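Local coordinates for uncharacterized protein (Pyrococcus horikoshii, PDB 1ZJJ) that probably acts as a magnesium-dependent phosphatase of the haloacid dehalogenase (HAD) superfamily, though its substrate is not known, at residues 42-47 with 124-129; 114-119 with 135-140. All blocks are in the same frame, centred on the assembly; numbering follows the deposited sequence.

Contact 1: 42-47 with 124-129; sequences NSTKTP and VGLDPD
Thr44, which meets Leu126 across the contact, is set by a flat group of its own loop, the amide of Asn42. Asn42 OD1 accepts from Thr44 N at 3.0 Å, in the carbonyl plane, closing an Asx turn. It also accepts from Thr44 OG1 at 2.6 Å, the hydroxyl standing tilted out of that plane. With OG1 held there, CG2 stands anti to the carbonyl carbon and faces Leu126, where Thr44 CG2 lies 3.7 Å from Leu126 CD2 and also rests against Leu126 CB. A valine here removes the hydroxyl, which would probably leave Asn42 OD1 with the backbone N of that residue as its one donor in this loop and the valine methyls less firmly fixed in rotation against Leu126. The polar half of the contact runs through water. Ser43 OG binds two waters, one donating to Leu126 O (2.8 Å) and the other accepting from Leu126 N (3.0 Å); the hydroxyl itself comes 3.7 Å from Gly125 CA. Two loops meet here, one joining core strand 36-40 to helix 47-56, the other leaving strand 121-124 of the second sheet for helix 132-143. Leu126 further packs on Leu157 of strand 156-159 and on Tyr132 of the second subunit.

Contact 2: 114-119 with 135-140; sequences GSWKEV and LKYATL
A tryptophan laid against a helix makes this apolar contact within the smaller α/β domain: Trp116, from the turn after helix 108-115, packs on Tyr137 and Leu140 of helix 132-143. Leu140 CB sits over one face of the indole, 3.8 Å from the centroid of the Trp116 six-membered ring and 21° off its normal, a CH-pi contact. Tyr137 approaches obliquely at the five-membered ring; the ring planes are inclined by 33°, and Trp116 CD1 reaches Tyr137 CD1 at 3.4 Å. The opposite indole face is lined toward its rim by Gly114 O and Lys117 CB of its own turn, consistent with a chi1 of 54° that places CG between the backbone N and the carbonyl carbon. Gly114, with positive phi, is the C-prime residue of the Schellman motif ending helix 108-115, and a short 3-10 turn carries the chain on through Trp116. The polar end of the indole looks to the dimer partner, NE1 being hydrogen-bonded to Glu161 of the second subunit. Tyr137 also lies on Leu108 and Ala111 of helix 108-115 and on Phe87 of strand 86-89, while Leu140 packs on Ile163 of the second subunit.

How the contacts relate
The centres of contacts 1 and 2 lie 20 Å apart, with nearest atoms about 5 Å from each other and no touch. Their segments alternate along the chain, in the order 42-47, 114-119, 124-129, 135-140. Strand 121-124 follows the second and runs into the start of the third, and helix 132-143, following the third, holds the fourth, so both contacts bear on the beta-alpha-beta crossover to strand 147-150. Contact 1 joins the domain built on this four-stranded parallel sheet, probably the cap of a HAD fold, to the magnesium-bearing core; contact 2 lies farther out, within that same domain. Both touch the second subunit, which thus borders the domain junction as well as the outer part of that domain.

Contact 1: 42-47 with 124-129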
loop_
_atom_site.group_PDB
_atom_site.type_symbol
_atom_site.label_atom_id
_atom_site.label_comp_id
_atom_site.label_asym_id
_atom_site.label_seq_id
_atom_site.Cartn_x
_atom_site.Cartn_y
_atom_site.Cartn_z
ATOM N N ASN B 42 16.278 -8.060 -2.835
ATOM C CA ASN B 42 16.221 -7.696 -1.423
ATOM C C ASN B 42 17.203 -6.560 -1.138
ATOM O O ASN B 42 18.362 -6.623 -1.537
ATOM C CB ASN B 42 16.548 -8.914 -0.553
ATOM C CG ASN B 42 16.032 -8.774 0.867
ATOM O OD1 ASN B 42 16.348 -7.810 1.562
ATOM N ND2 ASN B 42 15.229 -9.741 1.302
ATOM N N SER B 43 16.741 -5.520 -0.451
ATOM C CA SER B 43 17.609 -4.381 -0.159
ATOM C C SER B 43 17.925 -4.179 1.322
ATOM O O SER B 43 18.553 -3.178 1.691
ATOM C CB SER B 43 16.986 -3.098 -0.710
ATOM O OG SER B 43 15.806 -2.765 0.001
ATOM N N THR B 44 17.505 -5.119 2.162
ATOM C CA THR B 44 17.754 -4.999 3.606
ATOM C C THR B 44 19.212 -5.305 4.009
ATOM O O THR B 44 19.681 -4.927 5.077
ATOM C CB THR B 44 16.798 -5.932 4.361
ATOM O OG1 THR B 44 17.093 -7.284 4.013
ATOM C CG2 THR B 44 15.344 -5.629 3.991
ATOM N N LYS B 45 19.924 -6.052 3.141
ATOM C CA LYS B 45 21.284 -6.463 3.499
ATOM C C LYS B 45 22.322 -6.000 2.474
ATOM O O LYS B 45 22.026 -5.788 1.305
ATOM C CB LYS B 45 21.312 -7.993 3.587
ATOM C CG LYS B 45 20.558 -8.531 4.808
ATOM C CD LYS B 45 20.733 -10.044 4.976
ATOM C CE LYS B 45 20.002 -10.588 6.211
ATOM N NZ LYS B 45 18.570 -10.686 5.932
ATOM N N THR B 46 23.571 -5.800 2.953
ATOM C CA THR B 46 24.637 -5.459 2.013
ATOM C C THR B 46 25.204 -6.696 1.326
ATOM O O THR B 46 25.013 -7.829 1.754
ATOM C CB THR B 46 25.790 -4.768 2.751
ATOM O OG1 THR B 46 26.279 -5.629 3.779
ATOM C CG2 THR B 46 25.344 -3.436 3.355
ATOM N N PRO B 47 25.884 -6.444 0.204
ATOM C CA PRO B 47 26.644 -7.479 -0.481
ATOM C C PRO B 47 27.560 -8.223 0.499
ATOM O O PRO B 47 27.721 -9.433 0.444
ATOM C CB PRO B 47 27.443 -6.808 -1.593
ATOM C CG PRO B 47 26.644 -5.543 -1.910
ATOM C CD PRO B 47 26.042 -5.167 -0.480
ATOM N N VAL B 124 12.536 3.929 -1.313
ATOM C CA VAL B 124 11.730 2.984 -0.556
ATOM C C VAL B 124 12.082 1.535 -0.836
ATOM O O VAL B 124 12.010 1.083 -1.975
ATOM C CB VAL B 124 10.231 3.180 -0.881
ATOM C CG1 VAL B 124 9.362 2.319 0.034
ATOM C CG2 VAL B 124 9.863 4.652 -0.761
ATOM N N GLY B 125 12.463 0.819 0.216
ATOM C CA GLY B 125 12.782 -0.590 0.103
ATOM C C GLY B 125 11.996 -1.291 1.194
ATOM O O GLY B 125 11.135 -0.675 1.832
ATOM N N LEU B 126 12.274 -2.569 1.419
ATOM C CA LEU B 126 11.576 -3.305 2.463
ATOM C C LEU B 126 11.961 -2.739 3.834
ATOM O O LEU B 126 13.132 -2.695 4.184
ATOM C CB LEU B 126 11.937 -4.794 2.407
ATOM C CG LEU B 126 11.406 -5.622 3.583
ATOM C CD1 LEU B 126 9.885 -5.665 3.531
ATOM C CD2 LEU B 126 11.986 -7.033 3.532
ATOM N N ASP B 127 10.968 -2.305 4.603
ATOM C CA ASP B 127 11.216 -1.755 5.933
ATOM C C ASP B 127 10.413 -2.536 6.966
ATOM O O ASP B 127 9.217 -2.314 7.135
ATOM C CB ASP B 127 10.822 -0.278 5.984
ATOM C CG ASP B 127 11.129 0.358 7.329
ATOM O OD1 ASP B 127 11.596 -0.360 8.238
ATOM O OD2 ASP B 127 10.901 1.575 7.475
ATOM N N PRO B 128 11.068 -3.467 7.673
ATOM C CA PRO B 128 10.417 -4.292 8.693
ATOM C C PRO B 128 9.925 -3.466 9.871
ATOM O O PRO B 128 9.114 -3.930 10.669
ATOM C CB PRO B 128 11.520 -5.269 9.097
ATOM C CG PRO B 128 12.366 -5.354 7.869
ATOM C CD PRO B 128 12.453 -3.911 7.462
ATOM N N ASP B 129 10.438 -2.244 9.980
ATOM C CA ASP B 129 10.054 -1.350 11.061
ATOM C C ASP B 129 9.275 -0.160 10.520
ATOM O O ASP B 129 9.362 0.940 11.063
ATOM C CB ASP B 129 11.295 -0.852 11.812
ATOM C CG ASP B 129 12.158 -1.988 12.331
ATOM O OD1 ASP B 129 11.613 -2.933 12.943
ATOM O OD2 ASP B 129 13.389 -1.927 12.133
HETATM O O HOH W 1 15.570 -2.104 2.932
HETATM O O HOH W 2 13.459 -4.605 -0.489
#

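Contact 2: 114-119 with 135-140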
loop_
_atom_site.group_PDB
_atom_site.type_symbol
_atom_site.label_atom_id
_atom_site.label_comp_id
_atom_site.label_asym_id
_atom_site.label_seq_id
_atom_site.Cartn_x
_atom_site.Cartn_y
_atom_site.Cartn_z
ATOM N N GLY B 114 10.614 19.346 10.141
ATOM C CA GLY B 114 10.225 19.962 8.883
ATOM C C GLY B 114 11.175 19.805 7.708
ATOM O O GLY B 114 10.903 20.329 6.624
ATOM N N SER B 115 12.277 19.087 7.911
ATOM C CA SER B 115 13.279 18.888 6.861
ATOM C C SER B 115 12.813 18.053 5.670
ATOM O O SER B 115 13.524 17.951 4.670
ATOM C CB SER B 115 14.544 18.260 7.447
ATOM O OG SER B 115 15.153 19.134 8.383
ATOM N N TRP B 116 11.639 17.441 5.775
ATOM C CA TRP B 116 11.121 16.654 4.655
ATOM C C TRP B 116 10.961 17.596 3.460
ATOM O O TRP B 116 11.010 17.170 2.301
ATOM C CB TRP B 116 9.758 16.052 4.991
ATOM C CG TRP B 116 8.734 17.059 5.445
ATOM C CD1 TRP B 116 8.454 17.410 6.734
ATOM C CD2 TRP B 116 7.856 17.821 4.606
ATOM N NE1 TRP B 116 7.441 18.349 6.741
ATOM C CE2 TRP B 116 7.056 18.614 5.447
ATOM C CE3 TRP B 116 7.664 17.905 3.216
ATOM C CZ2 TRP B 116 6.087 19.477 4.965
ATOM C CZ3 TRP B 116 6.695 18.770 2.724
ATOM C CH2 TRP B 116 5.913 19.546 3.610
ATOM N N LYS B 117 10.776 18.882 3.778
ATOM C CA LYS B 117 10.600 19.953 2.797
ATOM C C LYS B 117 11.838 20.104 1.915
ATOM O O LYS B 117 11.744 20.559 0.786
ATOM C CB LYS B 117 10.322 21.277 3.527
ATOM C CG LYS B 117 9.091 22.040 3.048
ATOM C CD LYS B 117 9.119 22.279 1.558
ATOM C CE LYS B 117 8.040 23.268 1.193
ATOM N NZ LYS B 117 7.626 23.147 -0.210
ATOM N N GLU B 118 13.001 19.732 2.442
ATOM C CA GLU B 118 14.239 19.845 1.675
ATOM C C GLU B 118 14.682 18.552 0.979
ATOM O O GLU B 118 15.712 18.524 0.308
ATOM C CB GLU B 118 15.376 20.362 2.573
ATOM C CG GLU B 118 15.221 21.816 3.003
ATOM C CD GLU B 118 14.149 22.037 4.066
ATOM O OE1 GLU B 118 14.271 21.493 5.179
ATOM O OE2 GLU B 118 13.171 22.761 3.792
ATOM N N VAL B 119 13.912 17.485 1.150
ATOM C CA VAL B 119 14.242 16.200 0.530
ATOM C C VAL B 119 14.096 16.240 -0.990
ATOM O O VAL B 119 13.075 16.696 -1.503
ATOM C CB VAL B 119 13.330 15.074 1.067
ATOM C CG1 VAL B 119 13.494 13.810 0.213
ATOM C CG2 VAL B 119 13.665 14.788 2.517
ATOM N N LEU B 135 5.609 6.782 6.228
ATOM C CA LEU B 135 4.803 6.940 5.018
ATOM C C LEU B 135 4.375 8.396 4.843
ATOM O O LEU B 135 4.304 8.908 3.723
ATOM C CB LEU B 135 3.546 6.065 5.089
ATOM C CG LEU B 135 3.770 4.555 5.055
ATOM C CD1 LEU B 135 2.436 3.840 5.216
ATOM C CD2 LEU B 135 4.438 4.172 3.734
ATOM N N LYS B 136 4.082 9.050 5.961
ATOM C CA LYS B 136 3.654 10.441 5.948
ATOM C C LYS B 136 4.722 11.365 5.353
ATOM O O LYS B 136 4.467 12.069 4.379
ATOM C CB LYS B 136 3.311 10.888 7.372
ATOM C CG LYS B 136 2.861 12.342 7.478
ATOM C CD LYS B 136 2.694 12.776 8.930
ATOM C CE LYS B 136 4.009 12.732 9.703
ATOM N NZ LYS B 136 3.849 13.268 11.089
ATOM N N TYR B 137 5.916 11.366 5.935
ATOM C CA TYR B 137 6.981 12.224 5.425
ATOM C C TYR B 137 7.390 11.870 4.002
ATOM O O TYR B 137 7.707 12.754 3.206
ATOM C CB TYR B 137 8.187 12.189 6.366
ATOM C CG TYR B 137 7.906 12.935 7.645
ATOM C CD1 TYR B 137 7.531 14.275 7.609
ATOM C CD2 TYR B 137 7.939 12.291 8.881
ATOM C CE1 TYR B 137 7.182 14.958 8.772
ATOM C CE2 TYR B 137 7.593 12.967 10.058
ATOM C CZ TYR B 137 7.215 14.300 9.989
ATOM O OH TYR B 137 6.862 14.988 11.129
ATOM N N ALA B 138 7.364 10.584 3.668
ATOM C CA ALA B 138 7.725 10.170 2.318
ATOM C C ALA B 138 6.704 10.747 1.338
ATOM O O ALA B 138 7.056 11.221 0.259
ATOM C CB ALA B 138 7.750 8.646 2.219
ATOM N N THR B 139 5.433 10.697 1.719
ATOM C CA THR B 139 4.358 11.217 0.890
ATOM C C THR B 139 4.480 12.734 0.739
ATOM O O THR B 139 4.364 13.270 -0.365
ATOM C CB THR B 139 2.978 10.864 1.501
ATOM O OG1 THR B 139 2.777 9.449 1.423
ATOM C CG2 THR B 139 1.854 11.570 0.768
ATOM N N LEU B 140 4.709 13.421 1.852
ATOM C CA LEU B 140 4.848 14.873 1.821
ATOM C C LEU B 140 6.012 15.265 0.921
ATOM O O LEU B 140 5.892 16.174 0.104
ATOM C CB LEU B 140 5.068 15.421 3.237
ATOM C CG LEU B 140 3.843 15.392 4.163
ATOM C CD1 LEU B 140 4.232 15.786 5.573
ATOM C CD2 LEU B 140 2.781 16.332 3.619
#